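Local coordinates for FYVE, RhoGEF and PH domain-containing protein 5 (Homo sapiens, PDB 3MPX) that activates the small GTPase CDC42 by exchanging its bound GDP for GTP, here seen as the catalytic DH domain followed by the first PH domain, at residues Leu85-Ile89 / Gly116-His120; Glu78-Ile82 / His119-His123; Leu173-Gln177 / Ile204-Thr208. All blocks are in the same frame, centred on the assembly; numbering follows the deposited sequence.

How the contacts relate
All three contacts lie in the helical DH domain, the part that carries nucleotide exchange activity in Rho-family exchange factors. Contacts 1 and 2 are neighbours, their centres about 7 Å apart, on the same pair of helices, 66-98 and 117-138, and they share His-119 and His-120. Contact 3 comes later in the chain and joins helix 162-184 to helix 192-214, with its centre about 12 Å from that of contact 1 and about 14 Å from that of contact 2. Leu-173 and Val-207 of contact 3 pack on His-120, so the two helix pairs meet at His-120 in the buried interior of one helical bundle.

Contact 1 (Leu85-Ile89 / Gly116-His120); sequences LHQGI and GFDHH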
loop_
_atom_site.group_PDB
_atom_site.type_symbol
_atom_site.label_atom_id
_atom_site.label_comp_id
_atom_site.label_asym_id
_atom_site.label_seq_id
_atom_site.Cartn_x
_atom_site.Cartn_y
_atom_site.Cartn_z
ATOM N N LEU A 85 -12.820 9.478 11.987
ATOM C CA LEU A 85 -13.536 8.570 11.090
ATOM C C LEU A 85 -13.210 7.129 11.430
ATOM O O LEU A 85 -14.129 6.324 11.604
ATOM C CB LEU A 85 -13.245 8.886 9.602
ATOM C CG LEU A 85 -13.379 7.752 8.565
ATOM C CD1 LEU A 85 -14.827 7.396 8.279
ATOM C CD2 LEU A 85 -12.646 8.090 7.287
ATOM N N HIS A 86 -11.909 6.827 11.579
ATOM C CA HIS A 86 -11.404 5.496 11.855
ATOM C C HIS A 86 -11.603 5.096 13.315
ATOM O O HIS A 86 -11.885 3.917 13.579
ATOM C CB HIS A 86 -9.965 5.364 11.368
ATOM C CG HIS A 86 -9.899 5.440 9.871
ATOM N ND1 HIS A 86 -10.139 4.332 9.081
ATOM C CD2 HIS A 86 -9.743 6.515 9.070
ATOM C CE1 HIS A 86 -10.051 4.757 7.832
ATOM N NE2 HIS A 86 -9.832 6.063 7.778
ATOM N N GLN A 87 -11.573 6.075 14.253
ATOM C CA GLN A 87 -11.897 5.794 15.658
ATOM C C GLN A 87 -13.332 5.191 15.718
ATOM O O GLN A 87 -13.528 4.172 16.375
ATOM C CB GLN A 87 -11.808 7.060 16.524
ATOM C CG GLN A 87 -10.462 7.217 17.208
ATOM C CD GLN A 87 -10.364 8.484 18.030
ATOM O OE1 GLN A 87 -10.653 9.601 17.567
ATOM N NE2 GLN A 87 -9.890 8.343 19.260
ATOM N N GLY A 88 -14.260 5.767 14.946
ATOM C CA GLY A 88 -15.634 5.300 14.831
ATOM C C GLY A 88 -15.784 3.933 14.195
ATOM O O GLY A 88 -16.552 3.114 14.713
ATOM N N ILE A 89 -15.069 3.687 13.043
ATOM C CA ILE A 89 -15.028 2.418 12.297
ATOM C C ILE A 89 -14.587 1.301 13.280
ATOM O O ILE A 89 -15.279 0.295 13.398
ATOM C CB ILE A 89 -14.115 2.522 11.026
ATOM C CG1 ILE A 89 -14.846 3.237 9.881
ATOM C CG2 ILE A 89 -13.597 1.140 10.556
ATOM C CD1 ILE A 89 -14.021 3.561 8.666
ATOM N N GLY A 116 -17.388 10.455 5.506
ATOM C CA GLY A 116 -16.131 10.210 6.201
ATOM C C GLY A 116 -14.945 10.015 5.281
ATOM O O GLY A 116 -13.915 10.674 5.449
ATOM N N PHE A 117 -15.097 9.111 4.298
ATOM C CA PHE A 117 -14.090 8.791 3.298
ATOM C C PHE A 117 -13.879 9.970 2.328
ATOM O O PHE A 117 -12.960 9.937 1.510
ATOM C CB PHE A 117 -14.459 7.493 2.552
ATOM C CG PHE A 117 -14.164 6.230 3.333
ATOM C CD1 PHE A 117 -12.886 5.692 3.362
ATOM C CD2 PHE A 117 -15.173 5.562 4.018
ATOM C CE1 PHE A 117 -12.612 4.531 4.096
ATOM C CE2 PHE A 117 -14.895 4.402 4.754
ATOM C CZ PHE A 117 -13.616 3.895 4.782
ATOM N N ASP A 118 -14.699 11.029 2.441
ATOM C CA ASP A 118 -14.538 12.214 1.597
ATOM C C ASP A 118 -13.347 13.017 2.067
ATOM O O ASP A 118 -12.689 13.652 1.246
ATOM C CB ASP A 118 -15.818 13.050 1.550
ATOM C CG ASP A 118 -16.869 12.497 0.602
ATOM O OD1 ASP A 118 -16.488 12.010 -0.497
ATOM O OD2 ASP A 118 -18.074 12.584 0.936
ATOM N N HIS A 119 -13.029 12.934 3.379
ATOM C CA HIS A 119 -11.844 13.539 3.991
ATOM C C HIS A 119 -10.581 12.897 3.394
ATOM O O HIS A 119 -9.624 13.611 3.092
ATOM C CB HIS A 119 -11.890 13.400 5.518
ATOM C CG HIS A 119 -12.915 14.288 6.159
ATOM N ND1 HIS A 119 -12.786 15.671 6.147
ATOM C CD2 HIS A 119 -14.061 13.965 6.799
ATOM C CE1 HIS A 119 -13.842 16.135 6.782
ATOM N NE2 HIS A 119 -14.632 15.149 7.203
ATOM N N HIS A 120 -10.619 11.555 3.171
ATOM C CA HIS A 120 -9.585 10.794 2.465
ATOM C C HIS A 120 -9.372 11.365 1.046
ATOM O O HIS A 120 -8.240 11.668 0.685
ATOM C CB HIS A 120 -9.928 9.287 2.396
ATOM C CG HIS A 120 -9.413 8.526 3.579
ATOM N ND1 HIS A 120 -8.043 8.351 3.796
ATOM C CD2 HIS A 120 -10.087 7.973 4.608
ATOM C CE1 HIS A 120 -7.941 7.669 4.921
ATOM N NE2 HIS A 120 -9.141 7.412 5.441
#
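His-86 holds CG beside the backbone N and anti to the carbonyl carbon (chi1 -67°), which sends its ring toward His-120, and from their two helices the side chains run toward each other until the NE2 atoms meet. The separation of His-86 NE2 and His-120 NE2 is 2.8 Å, and the hydrogen bond is nearly straight at 164°; either nitrogen could be the donor. Each ring meets the other at its rim, with the planes turned 83° apart, so the pair is not a stack. On its other side His-86 is bonded through ND1 to Glu-34, which would hold the imidazole at both nitrogens and fix its rotation.

This buried polar link belongs to the interior of the DH domain, an elongated bundle of helices in which helix 66-98 and helix 117-138 pack beside helix 21-59. Leu-85 closes in next to the histidines: CG swings away from the backbone N, sending both methyls to the backbone of Gly-116. Leu-85 CD2 lies 3.4 Å from Gly-116 O. The same methyl reaches the edge of the His-120 ring, near its plane, while Leu-85 CD1 rests on Gly-116 CA. One turn further along, Ile-89 places CD1 3.9 Å from Phe-117 CZ, the two side chains crossing at about a right angle. Phe-117 also packs on Leu-173 of helix 162-184 and on Leu-203 and Val-207 of helix 192-214, while Ile-89 touches Tyr-176.

Contact 2 (Glu78-Ile82 / His119-His123); sequences ELPAI and HHATH
Glu-78 and His-119 form the polar centre of this contact, a His-carboxylate hydrogen bond in which His-119 ND1 donates to Glu-78 OE2 over 2.9 Å. The oxygen accepts on its syn lone pair and lies in the imidazole plane; carboxylate and ring are nearly coplanar, 26° apart, and the N-H...O angle is a moderately bent 148°. One face of the same ring is covered by Ala-81, whose CB sits 3.6 Å from the ring centroid in a CH-pi contact. Edge bond and methyl together would restrict the turning of the imidazole.

Ile-82 makes the apolar half. Its CG1 stands over the centre of one face of the His-120 ring, a longer CH-pi contact at 4.3 Å from the centroid, and its CG2 approaches the NE2 corner; that nitrogen is bonded to His-86. Ile-82 CD1 reaches His-123 instead, 3.9 Å from His-123 CB. His-123 sends CG away from its backbone N, which brings the ring beside Glu-78 CB, Ile-82 CD1 and Leu-79 CD2. Leu-79 CD2 comes to 3.9 Å from His-123 NE2. The same nitrogen is held by Tyr-130 OH. The Glu-78 carboxylate also lies against the methyl of Thr-122, whose hydroxyl is turned back to the carbonyl of Asp-118.

Helices 66-98 and 117-138 run nearly antiparallel here, their local axes 9.6 Å apart at 154°, as long neighbours within the DH bundle. Leu-79 and Pro-80 touch helix 21-59; Leu-79, His-120 and His-123 reach helix 162-184, with Val-207 of helix 192-214 packed beside His-120.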
loop_
_atom_site.group_PDB
_atom_site.type_symbol
_atom_site.label_atom_id
_atom_site.label_comp_id
_atom_site.label_asym_id
_atom_site.label_seq_id
_atom_site.Cartn_x
_atom_site.Cartn_y
_atom_site.Cartn_z
ATOM N N GLU A 78 -7.148 17.700 7.645
ATOM C CA GLU A 78 -7.711 16.421 7.258
ATOM C C GLU A 78 -7.338 15.286 8.202
ATOM O O GLU A 78 -8.147 14.379 8.396
ATOM C CB GLU A 78 -7.283 16.094 5.827
ATOM C CG GLU A 78 -7.910 17.005 4.777
ATOM C CD GLU A 78 -9.406 17.248 4.919
ATOM O OE1 GLU A 78 -9.828 18.424 4.802
ATOM O OE2 GLU A 78 -10.154 16.274 5.167
ATOM N N LEU A 79 -6.141 15.353 8.823
ATOM C CA LEU A 79 -5.633 14.315 9.727
ATOM C C LEU A 79 -6.561 14.065 10.914
ATOM O O LEU A 79 -6.962 12.908 11.044
ATOM C CB LEU A 79 -4.185 14.561 10.180
ATOM C CG LEU A 79 -3.105 14.727 9.082
ATOM C CD1 LEU A 79 -1.721 14.847 9.711
ATOM C CD2 LEU A 79 -3.116 13.567 8.073
ATOM N N PRO A 80 -6.997 15.092 11.717
ATOM C CA PRO A 80 -7.952 14.825 12.826
ATOM C C PRO A 80 -9.312 14.261 12.375
ATOM O O PRO A 80 -9.877 13.385 13.042
ATOM C CB PRO A 80 -8.124 16.192 13.485
ATOM C CG PRO A 80 -6.977 16.993 13.059
ATOM C CD PRO A 80 -6.606 16.520 11.699
ATOM N N ALA A 81 -9.814 14.738 11.219
ATOM C CA ALA A 81 -11.065 14.289 10.619
ATOM C C ALA A 81 -10.975 12.817 10.247
ATOM O O ALA A 81 -11.969 12.100 10.382
ATOM C CB ALA A 81 -11.374 15.111 9.375
ATOM N N ILE A 82 -9.792 12.375 9.756
ATOM C CA ILE A 82 -9.542 10.981 9.379
ATOM C C ILE A 82 -9.434 10.150 10.641
ATOM O O ILE A 82 -10.101 9.133 10.736
ATOM C CB ILE A 82 -8.331 10.812 8.417
ATOM C CG1 ILE A 82 -8.656 11.392 7.026
ATOM C CG2 ILE A 82 -7.887 9.336 8.298
ATOM C CD1 ILE A 82 -7.451 12.055 6.279
ATOM N N HIS A 119 -13.029 12.934 3.379
ATOM C CA HIS A 119 -11.844 13.539 3.991
ATOM C C HIS A 119 -10.581 12.897 3.394
ATOM O O HIS A 119 -9.624 13.611 3.092
ATOM C CB HIS A 119 -11.890 13.400 5.518
ATOM C CG HIS A 119 -12.915 14.288 6.159
ATOM N ND1 HIS A 119 -12.786 15.671 6.147
ATOM C CD2 HIS A 119 -14.061 13.965 6.799
ATOM C CE1 HIS A 119 -13.842 16.135 6.782
ATOM N NE2 HIS A 119 -14.632 15.149 7.203
ATOM N N HIS A 120 -10.619 11.555 3.171
ATOM C CA HIS A 120 -9.585 10.794 2.465
ATOM C C HIS A 120 -9.372 11.365 1.046
ATOM O O HIS A 120 -8.240 11.668 0.685
ATOM C CB HIS A 120 -9.928 9.287 2.396
ATOM C CG HIS A 120 -9.413 8.526 3.579
ATOM N ND1 HIS A 120 -8.043 8.351 3.796
ATOM C CD2 HIS A 120 -10.087 7.973 4.608
ATOM C CE1 HIS A 120 -7.941 7.669 4.921
ATOM N NE2 HIS A 120 -9.141 7.412 5.441
ATOM N N ALA A 121 -10.457 11.572 0.286
ATOM C CA ALA A 121 -10.436 12.123 -1.069
ATOM C C ALA A 121 -9.828 13.525 -1.083
ATOM O O ALA A 121 -8.994 13.831 -1.935
ATOM C CB ALA A 121 -11.848 12.176 -1.609
ATOM N N THR A 122 -10.228 14.356 -0.104
ATOM C CA THR A 122 -9.768 15.726 0.093
ATOM C C THR A 122 -8.283 15.733 0.479
ATOM O O THR A 122 -7.543 16.589 0.002
ATOM C CB THR A 122 -10.685 16.389 1.126
ATOM O OG1 THR A 122 -11.953 16.582 0.513
ATOM C CG2 THR A 122 -10.179 17.713 1.604
ATOM N N HIS A 123 -7.855 14.769 1.331
ATOM C CA HIS A 123 -6.469 14.641 1.780
ATOM C C HIS A 123 -5.573 14.287 0.615
ATOM O O HIS A 123 -4.563 14.945 0.412
ATOM C CB HIS A 123 -6.341 13.605 2.900
ATOM C CG HIS A 123 -4.940 13.433 3.420
ATOM N ND1 HIS A 123 -4.370 12.171 3.572
ATOM C CD2 HIS A 123 -4.047 14.365 3.826
ATOM C CE1 HIS A 123 -3.164 12.379 4.063
ATOM N NE2 HIS A 123 -2.921 13.682 4.227
#

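Contact 3 (Leu173-Gln177 / Ile204-Thr208); sequences LFQYQ and ISKVT
Segments 173-177 and 204-208 run roughly antiparallel, their local axes 9.9 Å apart at 143°, with Leu-173 and Thr-208 the closest pair of CA atoms. They join helices 162-184 and 192-214 of the DH domain's helical bundle, and the interface is mostly apolar.

Ile-204 packs among Leu-173, Tyr-176 and Gln-177. Its CG2 lies against the backbone at 3.4 Å from Leu-173 O and also touches Gln-177 CG. Ile-204 CD1 reaches 3.6 Å from Tyr-176 CB, and the two side chains cross at about a right angle. The Tyr-176 hydroxyl takes no part here and is bonded to Glu-34. Leu-173 spans the pair differently: its CD1 meets Val-207 CG1 at 3.8 Å, and its CB receives the methyl of Thr-208.

That methyl, CG2, lies beside the backbone N and anti to the carbonyl carbon. Thr-208 CG2 packs against both Leu-173 CB and the Phe-174 ring, 3.7 Å from Phe-174 CE1. Phe-174 itself continues onto Leu-221 and Val-225 of helix 218-230, which packs against this corner. The single hydrogen bond between the segments engages the other branch of Thr-208. Gln-177 runs extended beyond CG (chi2 -179°), carrying its amide across to the threonine, where Thr-208 OG1 donates to Gln-177 OE1 at 2.7 Å, approaching from above the amide plane, 40° out of it.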
loop_
_atom_site.group_PDB
_atom_site.type_symbol
_atom_site.label_atom_id
_atom_site.label_comp_id
_atom_site.label_asym_id
_atom_site.label_seq_id
_atom_site.Cartn_x
_atom_site.Cartn_y
_atom_site.Cartn_z
ATOM N N LEU A 173 -6.671 2.542 2.528
ATOM C CA LEU A 173 -7.694 2.499 1.500
ATOM C C LEU A 173 -7.483 1.328 0.533
ATOM O O LEU A 173 -8.447 0.649 0.205
ATOM C CB LEU A 173 -7.756 3.848 0.763
ATOM C CG LEU A 173 -8.096 5.097 1.615
ATOM C CD1 LEU A 173 -8.083 6.351 0.766
ATOM C CD2 LEU A 173 -9.452 4.951 2.349
ATOM N N PHE A 174 -6.225 1.051 0.131
ATOM C CA PHE A 174 -5.898 -0.077 -0.760
ATOM C C PHE A 174 -6.023 -1.435 0.003
ATOM O O PHE A 174 -6.362 -2.459 -0.596
ATOM C CB PHE A 174 -4.515 0.112 -1.413
ATOM C CG PHE A 174 -4.375 1.410 -2.189
ATOM C CD1 PHE A 174 -5.052 1.603 -3.392
ATOM C CD2 PHE A 174 -3.543 2.430 -1.734
ATOM C CE1 PHE A 174 -4.927 2.805 -4.106
ATOM C CE2 PHE A 174 -3.420 3.635 -2.456
ATOM C CZ PHE A 174 -4.123 3.815 -3.633
ATOM N N GLN A 175 -5.828 -1.400 1.338
ATOM C CA GLN A 175 -5.983 -2.519 2.247
ATOM C C GLN A 175 -7.451 -2.922 2.362
ATOM O O GLN A 175 -7.750 -4.114 2.273
ATOM C CB GLN A 175 -5.372 -2.188 3.615
ATOM C CG GLN A 175 -3.833 -2.332 3.647
ATOM C CD GLN A 175 -3.189 -1.759 4.890
ATOM O OE1 GLN A 175 -3.841 -1.454 5.893
ATOM N NE2 GLN A 175 -1.883 -1.580 4.849
ATOM N N TYR A 176 -8.382 -1.945 2.495
ATOM C CA TYR A 176 -9.820 -2.246 2.550
ATOM C C TYR A 176 -10.220 -2.963 1.243
ATOM O O TYR A 176 -10.857 -4.006 1.297
ATOM C CB TYR A 176 -10.657 -0.976 2.709
ATOM C CG TYR A 176 -10.556 -0.240 4.030
ATOM C CD1 TYR A 176 -10.416 -0.934 5.231
ATOM C CD2 TYR A 176 -10.743 1.137 4.096
ATOM C CE1 TYR A 176 -10.370 -0.264 6.452
ATOM C CE2 TYR A 176 -10.701 1.817 5.311
ATOM C CZ TYR A 176 -10.492 1.115 6.484
ATOM O OH TYR A 176 -10.430 1.798 7.670
ATOM N N GLN A 177 -9.762 -2.444 0.080
ATOM C CA GLN A 177 -9.957 -3.032 -1.245
ATOM C C GLN A 177 -9.507 -4.482 -1.291
ATOM O O GLN A 177 -10.315 -5.331 -1.643
ATOM C CB GLN A 177 -9.210 -2.219 -2.295
ATOM C CG GLN A 177 -9.974 -0.967 -2.711
ATOM C CD GLN A 177 -9.288 -0.124 -3.763
ATOM O OE1 GLN A 177 -9.950 0.630 -4.483
ATOM N NE2 GLN A 177 -7.950 -0.194 -3.869
ATOM N N ILE A 204 -15.061 2.944 -1.849
ATOM C CA ILE A 204 -13.621 3.102 -1.603
ATOM C C ILE A 204 -12.894 3.317 -2.914
ATOM O O ILE A 204 -11.917 4.065 -2.934
ATOM C CB ILE A 204 -13.041 1.900 -0.792
ATOM C CG1 ILE A 204 -13.520 1.939 0.670
ATOM C CG2 ILE A 204 -11.502 1.826 -0.846
ATOM C CD1 ILE A 204 -13.597 0.558 1.299
ATOM N N SER A 205 -13.357 2.668 -4.011
ATOM C CA SER A 205 -12.709 2.805 -5.317
ATOM C C SER A 205 -12.881 4.209 -5.832
ATOM O O SER A 205 -11.973 4.698 -6.467
ATOM C CB SER A 205 -13.207 1.774 -6.322
ATOM O OG SER A 205 -14.418 2.172 -6.947
ATOM N N LYS A 206 -14.005 4.890 -5.484
ATOM C CA LYS A 206 -14.278 6.286 -5.834
ATOM C C LYS A 206 -13.190 7.157 -5.182
ATOM O O LYS A 206 -12.658 8.063 -5.833
ATOM C CB LYS A 206 -15.671 6.711 -5.340
ATOM C CG LYS A 206 -16.760 6.791 -6.427
ATOM C CD LYS A 206 -17.969 5.842 -6.201
ATOM C CE LYS A 206 -18.832 6.102 -4.962
ATOM N NZ LYS A 206 -19.857 5.029 -4.712
ATOM N N VAL A 207 -12.794 6.807 -3.938
ATOM C CA VAL A 207 -11.757 7.511 -3.175
ATOM C C VAL A 207 -10.341 7.192 -3.690
ATOM O O VAL A 207 -9.572 8.126 -3.880
ATOM C CB VAL A 207 -11.873 7.287 -1.640
ATOM C CG1 VAL A 207 -10.944 8.227 -0.877
ATOM C CG2 VAL A 207 -13.305 7.471 -1.156
ATOM N N THR A 208 -9.987 5.896 -3.884
ATOM C CA THR A 208 -8.649 5.463 -4.355
ATOM C C THR A 208 -8.367 5.903 -5.796
ATOM O O THR A 208 -7.203 6.055 -6.178
ATOM C CB THR A 208 -8.432 3.953 -4.212
ATOM O OG1 THR A 208 -9.489 3.256 -4.858
ATOM C CG2 THR A 208 -8.322 3.513 -2.777
#